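Local coordinates for mariner Mos1 transposase (PDB 4MDB), which cuts and pastes the Mos1 transposon, its RNase H-like catalytic domain being caught here with two magnesium ions and the inhibitor raltegravir, at residues 163-168 and 210-215; 10-15 and 157-162; 80-85 and 200-205; 126-129 and 133-136. The protein carries 1 engineered substitution. All blocks are in the same frame, centred on the assembly; numbering follows the deposited sequence.

Interaction 1. Residues 163-168 and 210-215; sequences SDYHLF and PERWEK. With MG (magnesium ion), chain C; RLT (N-(4-fluorobenzyl)-5-hydroxy-1-methyl-2-(1-methyl-1-{[(5-methyl-1,3,4-oxadiazol-2-yl)carbonyl]amino}ethyl)-6-oxo-1,6-di hydropyrimidine-4-carboxamide), chain B.
Arg212 lays its guanidinium flat on the ring of Tyr165, and this one pair makes the whole contact between the two segments. They belong to helices 162-175 and 209-218 of the RNase H-like catalytic domain, the first of which carries Asp164, the last metal-binding aspartate of the DDD motif. Ring and guanidinium planes are only 14° apart, with 3.9 Å from Arg212 CZ to the Tyr165 ring centroid, a cation-pi stack. The overlap is offset: Arg212 NE stands over the middle of the ring, while Arg212 CD makes a CH-pi contact 3.5 Å from that centroid. The two side chains run past each other in opposite directions, so the terminal nitrogens end up near Tyr165 CB. Tyr165 holds CG between its backbone N and carbonyl carbon (chi1 70°), a setting rarely adopted by aromatic residues within helices, and in it the ring presents a face to Arg212. The polar ends look elsewhere, Tyr165 OH to Gly205 O and Arg212 NH1 to Asp159 O. Around Tyr165 the helix widens into a pi-type turn, closed by Phe168 N to Ser163 O at 2.7 Å. Next to Tyr165 in the chain, Asp164 grips a magnesium ion through both carboxylate oxygens, OD1 at 2.1 Å and OD2 at 2.3 Å. Asp36 and a water also bind this ion, and raltegravir chelates it through OAG at 2.1 Å and OAH at 2.0 Å.

Interaction 2. Residues 10-15 and 157-162; sequences ERRKNT and SPDLAP
Arg12 and Asp159 meet end-on from opposite directions, with guanidinium and carboxylate nearly coplanar at 9°. The salt bridge has two parallel arms: Arg12 NH1 donates to Asp159 OD1 over 2.7 Å with an almost straight N-H...O angle of 170°, and Arg12 NH2 to Asp159 OD2 over 2.8 Å. Each oxygen uses its syn lone pair, which fixes the rotation of both flat groups. The remaining donors of Arg12 are also accounted for. NH1 reaches Ser157 OG at 2.9 Å in a bent, weak bond, while NE and NH2 go to the carbonyls of Gly221 and Lys222 near the C-terminus. Ser157 OG itself bonds more firmly to Ala155 O. The bend of the arginine chain at chi3 (56°) brings NH1 back beside that hydroxyl, which also lies 3.2 Å from Arg12 CG. Leu160 CD1 adds an apolar neighbour 4.0 Å from Arg12 NH1. With its charge buried, Arg12 thus has a protein acceptor for each of its three nitrogens. The arrangement is a bidentate arginine-aspartate salt bridge, joining helix 6-25 to the short 3-10 turn 158-160, which leads into the Asp164-bearing helix of the RNase H-like fold.

Interaction 3. Residues 80-85 and 200-205; sequences SGVIYY and EFYWRG
Tyr202 places CG anti to its carbonyl carbon (chi1 -66°), which swings the phenol off helix 199-207 and across the start of strand 81-87. On the strand, Val82 holds CG2 beside its backbone N, anti to the carbonyl carbon, and this branch reaches the phenol. Gly81 supplies the closest approach: its CA sits 3.6 Å from Tyr202 CG and 3.7 Å from the ring centroid. The line to that centroid is 17° off the ring normal, a CH-pi contact made over the face by the backbone. Gly81 has a positive phi (134°), a conformation accessible mainly to a residue without a side chain. Val82 CG2 touches the hydroxyl end of the ring, 3.9 Å from Tyr202 CE1 and 3.7 Å from Tyr202 OH. Phe201 CD2 lies 3.8 Å above the opposite face of the Tyr202 ring, leaving the phenol between the strand and its own helix neighbour. The hydroxyl bonds to Phe194 O, which further fixes the ring. Ile83 and Tyr84 share Trp76 as their backbone hydrogen-bonding partner on strand 69-78, a classic beta bulge. The contact is a helix packed by an aromatic residue against a bulged outermost strand of the RNase H-like sheet.

Interaction 4. Residues 126-129 and 133-136; sequences FLHD and SHTA. With MG (magnesium ion), chain D; RLT (N-(4-fluorobenzyl)-5-hydroxy-1-methyl-2-(1-methyl-1-{[(5-methyl-1,3,4-oxadiazol-2-yl)carbonyl]amino}ethyl)-6-oxo-1,6-di hydropyrimidine-4-carboxamide), chain B.
His134 ND1 donates to Asp129 O across 2.8 Å, with an N-H...O angle of 145°. The carbonyl oxygen lies close to the imidazole plane, but the donor stands well above the carbonyl plane and so misses its lone pairs. Asp129 OD1 is also near, 3.3 Å from His134 ND1, yet its angle is too poor for a bond. The other ring nitrogen, His134 NE2, bonds to Glu37 OE1, so polar partners hold the imidazole at both nitrogens. His128 runs antiparallel beside it: the two rings are turned by only 5° but slid apart, centroids 4.7 Å from each other, with ND1 of His128 and ND1 of His134 at 3.5 Å. His128 ND1 bonds to Tyr99 OH, and Phe126 CE2 lies over the His128 face turned away from His134. A water extends the link, 2.9 Å from His128 NE2 and donating to His134 O.

In the RNase H-like fold, strand 125-127 lies inside the sheet and delivers Asp129, the second aspartate of the DDD motif, just beyond its end. Its CB points away from 133-136, but with CG between backbone N and carbonyl carbon (chi1 72°) OD1 comes back near His134. Asp129 OD2 binds the magnesium ion at 2.1 Å, while OD1 accepts a bond of 2.8 Å from a water that is itself a ligand of that ion. A second water, Asp36, and raltegravir OAE and OAH supply the other ligands, OAH being the oxygen the drug shares with the magnesium ion held by Asp164.

Interactions 2 and 4 are buried and polar, interaction 3 is partly buried, and interaction 1 lies at the surface as a stack without hydrogen bonds between its segments. Interactions 1 and 4 have centres about 17 Å apart and do not touch, yet each brings one aspartate to raltegravir. Interaction 2 closes before interaction 1 opens, and the two are joined by a probable hydrogen bond of 3.1 Å from Leu167 N to Pro162 O. Interactions 1 and 3 use helices 209-218 and 199-207, which follow each other in the chain. In interaction 2 a paired charge ties the chain's first helix to a loop, in interaction 3 aromatic-backbone packing seats a helix at the sheet's edge, and in interaction 4 a histidine bonds the backbone of a metal-binding aspartate.

Interaction 1. Residues 163-168 and 210-215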
# COMPACT_ATOMS: atom_id res chain seq x y z
N SER A 163 0.95 3.13 2.82
CA SER A 163 0.13 2.29 3.67
C SER A 163 0.70 2.18 5.06
O SER A 163 -0.09 2.18 6.03
CB SER A 163 -0.07 0.90 3.10
OG SER A 163 -0.68 0.90 1.78
N ASP A 164 2.04 2.15 5.15
CA ASP A 164 2.69 2.08 6.48
C ASP A 164 2.83 3.43 7.17
O ASP A 164 2.37 3.57 8.31
CB ASP A 164 4.03 1.36 6.31
CG ASP A 164 3.81 -0.15 6.10
OD1 ASP A 164 2.94 -0.74 6.82
OD2 ASP A 164 4.42 -0.76 5.25
N TYR A 165 3.42 4.41 6.54
CA TYR A 165 3.64 5.67 7.27
C TYR A 165 2.44 6.57 7.45
O TYR A 165 2.44 7.41 8.36
CB TYR A 165 4.75 6.48 6.59
CG TYR A 165 4.44 7.10 5.20
CD1 TYR A 165 3.57 8.17 5.06
CD2 TYR A 165 5.05 6.62 4.05
CE1 TYR A 165 3.29 8.72 3.84
CE2 TYR A 165 4.81 7.18 2.83
CZ TYR A 165 3.91 8.23 2.69
OH TYR A 165 3.60 8.87 1.48
N HIS A 166 1.39 6.35 6.66
CA HIS A 166 0.17 7.09 6.75
C HIS A 166 -1.03 6.27 7.20
O HIS A 166 -1.58 6.54 8.25
CB HIS A 166 -0.10 7.80 5.42
CG HIS A 166 -1.17 8.81 5.50
ND1 HIS A 166 -0.98 10.05 6.06
CD2 HIS A 166 -2.47 8.77 5.10
CE1 HIS A 166 -2.10 10.75 5.97
NE2 HIS A 166 -3.03 9.98 5.45
N LEU A 167 -1.47 5.31 6.41
CA LEU A 167 -2.75 4.65 6.63
C LEU A 167 -2.74 3.82 7.89
O LEU A 167 -3.59 4.03 8.80
CB LEU A 167 -3.12 3.79 5.41
CG LEU A 167 -4.48 3.10 5.58
CD1 LEU A 167 -5.57 4.13 5.48
CD2 LEU A 167 -4.69 2.07 4.50
N PHE A 168 -1.81 2.89 7.99
CA PHE A 168 -1.72 1.96 9.16
C PHE A 168 -1.18 2.69 10.39
O PHE A 168 -1.53 2.32 11.49
CB PHE A 168 -0.85 0.80 8.85
CG PHE A 168 -1.40 -0.18 7.82
CD1 PHE A 168 -2.81 -0.29 7.53
CD2 PHE A 168 -0.55 -0.94 7.11
CE1 PHE A 168 -3.24 -1.18 6.61
CE2 PHE A 168 -0.98 -1.82 6.16
CZ PHE A 168 -2.38 -1.97 5.91
N PRO A 210 6.85 12.87 -2.06
CA PRO A 210 8.06 13.56 -2.46
C PRO A 210 8.90 14.13 -1.35
O PRO A 210 10.15 14.08 -1.46
CB PRO A 210 7.54 14.69 -3.36
CG PRO A 210 6.22 14.27 -3.82
CD PRO A 210 5.67 13.48 -2.64
N GLU A 211 8.28 14.58 -0.25
CA GLU A 211 9.00 15.11 0.89
C GLU A 211 9.76 13.92 1.55
O GLU A 211 10.93 14.09 1.95
CB GLU A 211 8.03 15.78 1.87
CG GLU A 211 8.46 15.68 3.33
CD GLU A 211 7.52 16.42 4.27
OE1 GLU A 211 8.04 17.32 4.98
OE2 GLU A 211 6.30 16.08 4.33
N ARG A 212 9.13 12.76 1.59
CA ARG A 212 9.78 11.55 2.08
C ARG A 212 10.98 11.19 1.20
O ARG A 212 12.08 10.97 1.71
CB ARG A 212 8.79 10.38 2.13
CG ARG A 212 7.56 10.65 2.98
CD ARG A 212 7.23 9.46 3.86
NE ARG A 212 6.47 9.85 5.04
CZ ARG A 212 6.77 9.48 6.28
NH1 ARG A 212 7.83 8.71 6.50
NH2 ARG A 212 6.02 9.88 7.30
N TRP A 213 10.77 11.12 -0.11
CA TRP A 213 11.86 10.79 -1.06
C TRP A 213 13.05 11.75 -0.81
O TRP A 213 14.21 11.29 -0.74
CB TRP A 213 11.48 10.76 -2.52
CG TRP A 213 10.44 9.78 -2.84
CD1 TRP A 213 10.20 8.58 -2.20
CD2 TRP A 213 9.38 9.90 -3.83
NE1 TRP A 213 9.13 7.95 -2.76
CE2 TRP A 213 8.64 8.71 -3.78
CE3 TRP A 213 9.09 10.80 -4.82
CZ2 TRP A 213 7.56 8.48 -4.62
CZ3 TRP A 213 8.04 10.56 -5.63
CH2 TRP A 213 7.28 9.44 -5.52
N GLU A 214 12.73 13.04 -0.66
CA GLU A 214 13.79 14.09 -0.47
C GLU A 214 14.56 13.82 0.80
O GLU A 214 15.79 13.95 0.81
CB GLU A 214 13.17 15.49 -0.44
CG GLU A 214 14.13 16.51 -1.03
CD GLU A 214 13.59 17.25 -2.23
OE1 GLU A 214 13.50 16.67 -3.36
OE2 GLU A 214 13.32 18.47 -2.04
N LYS A 215 13.85 13.50 1.86
CA LYS A 215 14.48 13.22 3.15
C LYS A 215 15.38 12.00 3.07
O LYS A 215 16.48 11.97 3.66
CB LYS A 215 13.46 13.06 4.25
CG LYS A 215 12.84 14.38 4.67
CD LYS A 215 11.94 14.14 5.84
CE LYS A 215 11.32 15.42 6.33
NZ LYS A 215 10.32 15.00 7.36
MG MG C . 3.40 -2.62 6.07
CAA RLT B . 13.02 -6.95 3.03
CAB RLT B . 6.81 -2.71 9.15
CAC RLT B . 9.69 -3.68 8.80
CAD RLT B . 8.17 -5.72 9.87
OAE RLT B . 5.66 -6.42 4.14
OAF RLT B . 10.22 -4.63 5.99
OAG RLT B . 4.99 -2.55 7.46
OAH RLT B . 4.63 -4.06 5.29
FAI RLT B . 11.84 -7.85 0.77
CAJ RLT B . 9.81 -7.05 1.74
CAK RLT B . 10.64 -9.21 2.34
CAL RLT B . 8.71 -7.23 2.61
CAM RLT B . 9.55 -9.40 3.21
CAN RLT B . 7.44 -8.66 4.32
NAO RLT B . 12.28 -8.41 5.12
NAP RLT B . 11.46 -8.03 6.22
NAQ RLT B . 7.70 -5.62 6.80
NAR RLT B . 7.40 -7.49 5.21
NAS RLT B . 9.78 -5.97 7.85
OAT RLT B . 11.65 -6.27 4.80
CAU RLT B . 6.57 -6.44 4.94
CAV RLT B . 10.30 -5.69 6.63
CAW RLT B . 12.35 -7.32 4.32
CAX RLT B . 10.78 -8.04 1.60
CAY RLT B . 8.58 -8.42 3.36
CAZ RLT B . 5.64 -4.41 6.09
CBA RLT B . 11.10 -6.75 5.96
CBB RLT B . 6.66 -5.43 5.91
CBC RLT B . 7.85 -4.78 7.86
CBD RLT B . 5.81 -3.49 7.19
NBE RLT B . 6.89 -3.73 8.06
CBF RLT B . 9.12 -5.10 8.80
O HOH W 1 2.23 -3.74 7.30

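Interaction 2. Residues 10-15 and 157-162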
# COMPACT_ATOMS: atom_id res chain seq x y z
N GLU A 10 21.89 1.93 0.04
CA GLU A 10 22.21 2.33 -1.34
C GLU A 10 20.93 2.19 -2.20
O GLU A 10 20.61 3.11 -2.98
CB GLU A 10 23.37 1.51 -1.84
CG GLU A 10 23.56 1.14 -3.27
CD GLU A 10 24.67 0.07 -3.38
OE1 GLU A 10 24.36 -1.13 -3.53
OE2 GLU A 10 25.87 0.39 -3.21
N ARG A 11 20.23 1.07 -2.02
CA ARG A 11 18.97 0.79 -2.80
C ARG A 11 17.91 1.85 -2.48
O ARG A 11 17.28 2.46 -3.41
CB ARG A 11 18.44 -0.59 -2.51
CG ARG A 11 17.20 -0.96 -3.39
CD ARG A 11 17.25 -2.42 -3.83
NE ARG A 11 15.97 -2.94 -4.39
CZ ARG A 11 15.16 -3.82 -3.80
NH1 ARG A 11 15.40 -4.31 -2.57
NH2 ARG A 11 14.06 -4.20 -4.45
N ARG A 12 17.79 2.17 -1.20
CA ARG A 12 16.83 3.24 -0.75
C ARG A 12 17.19 4.55 -1.40
O ARG A 12 16.37 5.22 -2.02
CB ARG A 12 16.76 3.44 0.77
CG ARG A 12 15.99 2.35 1.51
CD ARG A 12 16.29 2.24 2.96
NE ARG A 12 16.07 3.50 3.63
CZ ARG A 12 14.91 3.93 4.10
NH1 ARG A 12 13.79 3.20 3.91
NH2 ARG A 12 14.82 5.12 4.66
N LYS A 13 18.48 4.95 -1.31
CA LYS A 13 18.82 6.27 -1.86
C LYS A 13 18.63 6.32 -3.33
O LYS A 13 18.08 7.29 -3.87
CB LYS A 13 20.30 6.69 -1.48
CG LYS A 13 20.63 8.08 -1.78
CD LYS A 13 22.13 8.31 -1.65
CE LYS A 13 22.36 9.77 -1.83
NZ LYS A 13 23.82 10.13 -2.00
N ASN A 14 19.06 5.27 -4.00
CA ASN A 14 19.01 5.22 -5.46
C ASN A 14 17.53 5.24 -5.97
O ASN A 14 17.20 5.98 -6.91
CB ASN A 14 19.68 3.96 -5.99
CG ASN A 14 21.20 4.03 -5.90
OD1 ASN A 14 21.77 5.12 -5.65
ND2 ASN A 14 21.87 2.89 -6.14
N THR A 15 16.72 4.46 -5.27
CA THR A 15 15.23 4.38 -5.61
C THR A 15 14.60 5.75 -5.42
O THR A 15 13.90 6.25 -6.33
CB THR A 15 14.56 3.32 -4.80
OG1 THR A 15 15.18 2.05 -5.16
CG2 THR A 15 13.02 3.25 -5.10
N SER A 157 11.58 -0.58 3.74
CA SER A 157 11.25 0.84 3.60
C SER A 157 9.76 1.19 3.89
O SER A 157 9.10 1.77 3.08
CB SER A 157 11.67 1.29 2.24
OG SER A 157 13.10 1.13 1.99
N PRO A 158 9.23 0.79 5.04
CA PRO A 158 7.85 1.24 5.32
C PRO A 158 7.69 2.73 5.52
O PRO A 158 6.62 3.27 5.33
CB PRO A 158 7.51 0.47 6.59
CG PRO A 158 8.83 0.30 7.28
CD PRO A 158 9.79 0.01 6.19
N ASP A 159 8.80 3.45 5.78
CA ASP A 159 8.82 4.84 5.81
C ASP A 159 8.62 5.49 4.47
O ASP A 159 8.50 6.72 4.39
CB ASP A 159 10.16 5.35 6.44
CG ASP A 159 11.40 4.88 5.73
OD1 ASP A 159 11.42 3.84 5.06
OD2 ASP A 159 12.40 5.60 5.95
N LEU A 160 8.67 4.68 3.43
CA LEU A 160 8.52 5.14 2.03
C LEU A 160 7.21 4.54 1.42
O LEU A 160 6.87 4.80 0.26
CB LEU A 160 9.68 4.82 1.16
CG LEU A 160 11.02 5.38 1.65
CD1 LEU A 160 12.08 4.89 0.67
CD2 LEU A 160 10.89 6.90 1.74
N ALA A 161 6.49 3.74 2.21
CA ALA A 161 5.23 3.10 1.79
C ALA A 161 4.04 3.83 2.42
O ALA A 161 3.85 3.80 3.64
CB ALA A 161 5.23 1.65 2.24
N PRO A 162 3.20 4.50 1.62
CA PRO A 162 2.08 5.25 2.24
C PRO A 162 1.16 4.39 3.14
O PRO A 162 0.64 4.93 4.14
CB PRO A 162 1.35 5.86 1.05
CG PRO A 162 2.42 6.02 -0.02
CD PRO A 162 3.31 4.81 0.19

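Interaction 3. Residues 80-85 and 200-205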
# COMPACT_ATOMS: atom_id res chain seq x y z
N SER A 80 -7.95 9.24 -3.44
CA SER A 80 -9.40 9.47 -3.33
C SER A 80 -10.05 8.61 -2.26
O SER A 80 -11.23 8.80 -1.97
CB SER A 80 -10.07 9.22 -4.66
OG SER A 80 -9.56 10.18 -5.61
N GLY A 81 -9.31 7.67 -1.72
CA GLY A 81 -9.86 6.73 -0.72
C GLY A 81 -9.52 5.28 -0.95
O GLY A 81 -8.79 4.92 -1.82
N VAL A 82 -10.06 4.43 -0.09
CA VAL A 82 -9.90 3.01 -0.22
C VAL A 82 -10.61 2.44 -1.42
O VAL A 82 -11.85 2.71 -1.60
CB VAL A 82 -10.35 2.31 1.12
CG1 VAL A 82 -10.38 0.83 0.93
CG2 VAL A 82 -9.45 2.79 2.25
N ILE A 83 -9.93 1.68 -2.25
CA ILE A 83 -10.48 1.07 -3.45
C ILE A 83 -11.12 -0.29 -3.13
O ILE A 83 -12.24 -0.60 -3.55
CB ILE A 83 -9.45 1.03 -4.59
CG1 ILE A 83 -8.99 2.47 -4.93
CG2 ILE A 83 -9.98 0.34 -5.85
CD1 ILE A 83 -7.63 2.57 -5.61
N TYR A 84 -10.38 -1.14 -2.39
CA TYR A 84 -10.72 -2.51 -2.24
C TYR A 84 -9.98 -3.00 -1.03
O TYR A 84 -8.88 -2.57 -0.78
CB TYR A 84 -10.35 -3.32 -3.44
CG TYR A 84 -10.65 -4.79 -3.33
CD1 TYR A 84 -11.96 -5.23 -3.25
CD2 TYR A 84 -9.66 -5.75 -3.24
CE1 TYR A 84 -12.27 -6.59 -3.22
CE2 TYR A 84 -9.95 -7.10 -3.23
CZ TYR A 84 -11.26 -7.50 -3.19
OH TYR A 84 -11.52 -8.83 -3.08
N TYR A 85 -10.59 -3.83 -0.23
CA TYR A 85 -9.83 -4.59 0.80
C TYR A 85 -10.42 -5.96 1.05
O TYR A 85 -11.60 -6.22 0.74
CB TYR A 85 -9.73 -3.80 2.10
CG TYR A 85 -10.96 -3.81 3.01
CD1 TYR A 85 -11.95 -2.85 2.89
CD2 TYR A 85 -11.09 -4.77 4.01
CE1 TYR A 85 -13.06 -2.85 3.73
CE2 TYR A 85 -12.21 -4.81 4.84
CZ TYR A 85 -13.18 -3.84 4.72
OH TYR A 85 -14.29 -3.88 5.52
N GLU A 200 -9.40 14.29 2.00
CA GLU A 200 -8.16 15.01 2.21
C GLU A 200 -7.10 14.15 2.95
O GLU A 200 -5.90 14.30 2.71
CB GLU A 200 -8.47 16.29 3.00
CG GLU A 200 -9.31 17.34 2.24
CD GLU A 200 -10.86 17.03 1.98
OE1 GLU A 200 -11.40 17.54 1.01
OE2 GLU A 200 -11.58 16.33 2.71
N PHE A 201 -7.53 13.29 3.85
CA PHE A 201 -6.62 12.41 4.58
C PHE A 201 -5.90 11.47 3.61
O PHE A 201 -4.69 11.23 3.76
CB PHE A 201 -7.45 11.57 5.54
CG PHE A 201 -6.73 10.42 6.15
CD1 PHE A 201 -5.96 10.58 7.30
CD2 PHE A 201 -6.79 9.16 5.57
CE1 PHE A 201 -5.35 9.47 7.87
CE2 PHE A 201 -6.16 8.08 6.13
CZ PHE A 201 -5.40 8.25 7.25
N TYR A 202 -6.65 10.93 2.64
CA TYR A 202 -6.07 10.00 1.65
C TYR A 202 -5.12 10.74 0.72
O TYR A 202 -3.99 10.28 0.44
CB TYR A 202 -7.16 9.26 0.89
CG TYR A 202 -7.94 8.36 1.79
CD1 TYR A 202 -7.40 7.16 2.24
CD2 TYR A 202 -9.22 8.70 2.27
CE1 TYR A 202 -8.08 6.31 3.08
CE2 TYR A 202 -9.91 7.83 3.09
CZ TYR A 202 -9.36 6.64 3.50
OH TYR A 202 -10.10 5.75 4.34
N TRP A 203 -5.58 11.93 0.29
CA TRP A 203 -4.77 12.78 -0.57
C TRP A 203 -3.41 13.12 0.12
O TRP A 203 -2.37 12.95 -0.50
CB TRP A 203 -5.53 14.04 -0.97
CG TRP A 203 -4.89 14.89 -2.01
CD1 TRP A 203 -5.06 14.78 -3.36
CD2 TRP A 203 -3.94 15.88 -1.81
NE1 TRP A 203 -4.28 15.70 -4.02
CE2 TRP A 203 -3.55 16.37 -3.09
CE3 TRP A 203 -3.36 16.42 -0.69
CZ2 TRP A 203 -2.63 17.39 -3.22
CZ3 TRP A 203 -2.40 17.48 -0.86
CH2 TRP A 203 -2.05 17.89 -2.07
N ARG A 204 -3.47 13.56 1.34
CA ARG A 204 -2.23 13.90 2.06
C ARG A 204 -1.25 12.71 2.15
O ARG A 204 -0.03 12.86 1.97
CB ARG A 204 -2.55 14.48 3.44
CG ARG A 204 -3.13 15.90 3.41
CD ARG A 204 -3.19 16.49 4.84
NE ARG A 204 -4.26 15.86 5.58
CZ ARG A 204 -5.51 16.33 5.68
NH1 ARG A 204 -5.84 17.49 5.09
NH2 ARG A 204 -6.42 15.65 6.37
N GLY A 205 -1.76 11.53 2.43
CA GLY A 205 -0.90 10.40 2.58
C GLY A 205 -0.09 10.08 1.34
O GLY A 205 1.09 9.78 1.41

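Interaction 4. Residues 126-129 and 133-136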
# COMPACT_ATOMS: atom_id res chain seq x y z
N PHE A 126 1.40 1.27 -9.74
CA PHE A 126 1.13 0.41 -8.58
C PHE A 126 2.33 0.41 -7.67
O PHE A 126 3.46 0.12 -8.09
CB PHE A 126 0.82 -1.02 -9.04
CG PHE A 126 0.20 -1.91 -8.01
CD1 PHE A 126 -0.97 -1.58 -7.42
CD2 PHE A 126 0.79 -3.13 -7.69
CE1 PHE A 126 -1.60 -2.43 -6.54
CE2 PHE A 126 0.17 -3.98 -6.78
CZ PHE A 126 -1.04 -3.59 -6.22
N LEU A 127 2.07 0.71 -6.41
CA LEU A 127 3.13 0.72 -5.40
C LEU A 127 2.83 -0.27 -4.32
O LEU A 127 1.86 -0.10 -3.53
CB LEU A 127 3.32 2.13 -4.84
CG LEU A 127 4.33 2.35 -3.67
CD1 LEU A 127 5.70 1.98 -4.20
CD2 LEU A 127 4.22 3.81 -3.32
N HIS A 128 3.63 -1.32 -4.33
CA HIS A 128 3.55 -2.32 -3.26
C HIS A 128 4.94 -2.74 -2.86
O HIS A 128 5.88 -2.52 -3.57
CB HIS A 128 2.64 -3.55 -3.66
CG HIS A 128 3.13 -4.40 -4.77
ND1 HIS A 128 2.52 -5.60 -5.08
CD2 HIS A 128 4.11 -4.23 -5.70
CE1 HIS A 128 3.14 -6.16 -6.11
NE2 HIS A 128 4.09 -5.35 -6.51
N ASP A 129 5.02 -3.40 -1.72
CA ASP A 129 6.34 -3.81 -1.27
C ASP A 129 6.83 -5.15 -1.83
O ASP A 129 6.17 -5.80 -2.62
CB ASP A 129 6.42 -3.65 0.23
CG ASP A 129 5.63 -4.66 1.05
OD1 ASP A 129 5.40 -5.74 0.53
OD2 ASP A 129 5.16 -4.36 2.22
N SER A 133 5.22 -13.01 -2.22
CA SER A 133 3.99 -13.21 -3.03
C SER A 133 3.71 -12.06 -3.97
O SER A 133 3.03 -12.25 -5.01
CB SER A 133 2.75 -13.46 -2.20
OG SER A 133 2.42 -12.37 -1.36
N HIS A 134 4.29 -10.92 -3.66
CA HIS A 134 4.17 -9.71 -4.54
C HIS A 134 5.07 -9.79 -5.79
O HIS A 134 4.87 -9.03 -6.73
CB HIS A 134 4.52 -8.44 -3.77
CG HIS A 134 3.59 -8.11 -2.66
ND1 HIS A 134 3.64 -6.91 -1.99
CD2 HIS A 134 2.56 -8.78 -2.12
CE1 HIS A 134 2.69 -6.85 -1.09
NE2 HIS A 134 2.04 -7.99 -1.13
N THR A 135 6.07 -10.65 -5.78
CA THR A 135 7.02 -10.66 -6.94
C THR A 135 7.09 -12.05 -7.54
O THR A 135 7.93 -12.26 -8.43
CB THR A 135 8.45 -10.25 -6.55
OG1 THR A 135 8.95 -11.21 -5.62
CG2 THR A 135 8.49 -8.85 -5.88
N ALA A 136 6.23 -12.97 -7.09
CA ALA A 136 6.23 -14.35 -7.66
C ALA A 136 5.88 -14.35 -9.13
O ALA A 136 5.23 -13.43 -9.59
CB ALA A 136 5.24 -15.26 -6.96
MG MG D . 4.01 -5.29 3.69
CAA RLT B . 13.02 -6.95 3.03
CAB RLT B . 6.81 -2.71 9.15
CAC RLT B . 9.69 -3.68 8.80
CAD RLT B . 8.17 -5.72 9.87
OAE RLT B . 5.66 -6.42 4.14
OAF RLT B . 10.22 -4.63 5.99
OAG RLT B . 4.99 -2.55 7.46
OAH RLT B . 4.63 -4.06 5.29
FAI RLT B . 11.84 -7.85 0.77
CAJ RLT B . 9.81 -7.05 1.74
CAK RLT B . 10.64 -9.21 2.34
CAL RLT B . 8.71 -7.23 2.61
CAM RLT B . 9.55 -9.40 3.21
CAN RLT B . 7.44 -8.66 4.32
NAO RLT B . 12.28 -8.41 5.12
NAP RLT B . 11.46 -8.03 6.22
NAQ RLT B . 7.70 -5.62 6.80
NAR RLT B . 7.40 -7.49 5.21
NAS RLT B . 9.78 -5.97 7.85
OAT RLT B . 11.65 -6.27 4.80
CAU RLT B . 6.57 -6.44 4.94
CAV RLT B . 10.30 -5.69 6.63
CAW RLT B . 12.35 -7.32 4.32
CAX RLT B . 10.78 -8.04 1.60
CAY RLT B . 8.58 -8.42 3.36
CAZ RLT B . 5.64 -4.41 6.09
CBA RLT B . 11.10 -6.75 5.96
CBB RLT B . 6.66 -5.43 5.91
CBC RLT B . 7.85 -4.78 7.86
CBD RLT B . 5.81 -3.49 7.19
NBE RLT B . 6.89 -3.73 8.06
CBF RLT B . 9.12 -5.10 8.80
O HOH W 2 5.75 -6.77 -8.45
O HOH W 3 3.57 -6.82 2.35
O HOH W 4 2.78 -6.34 5.03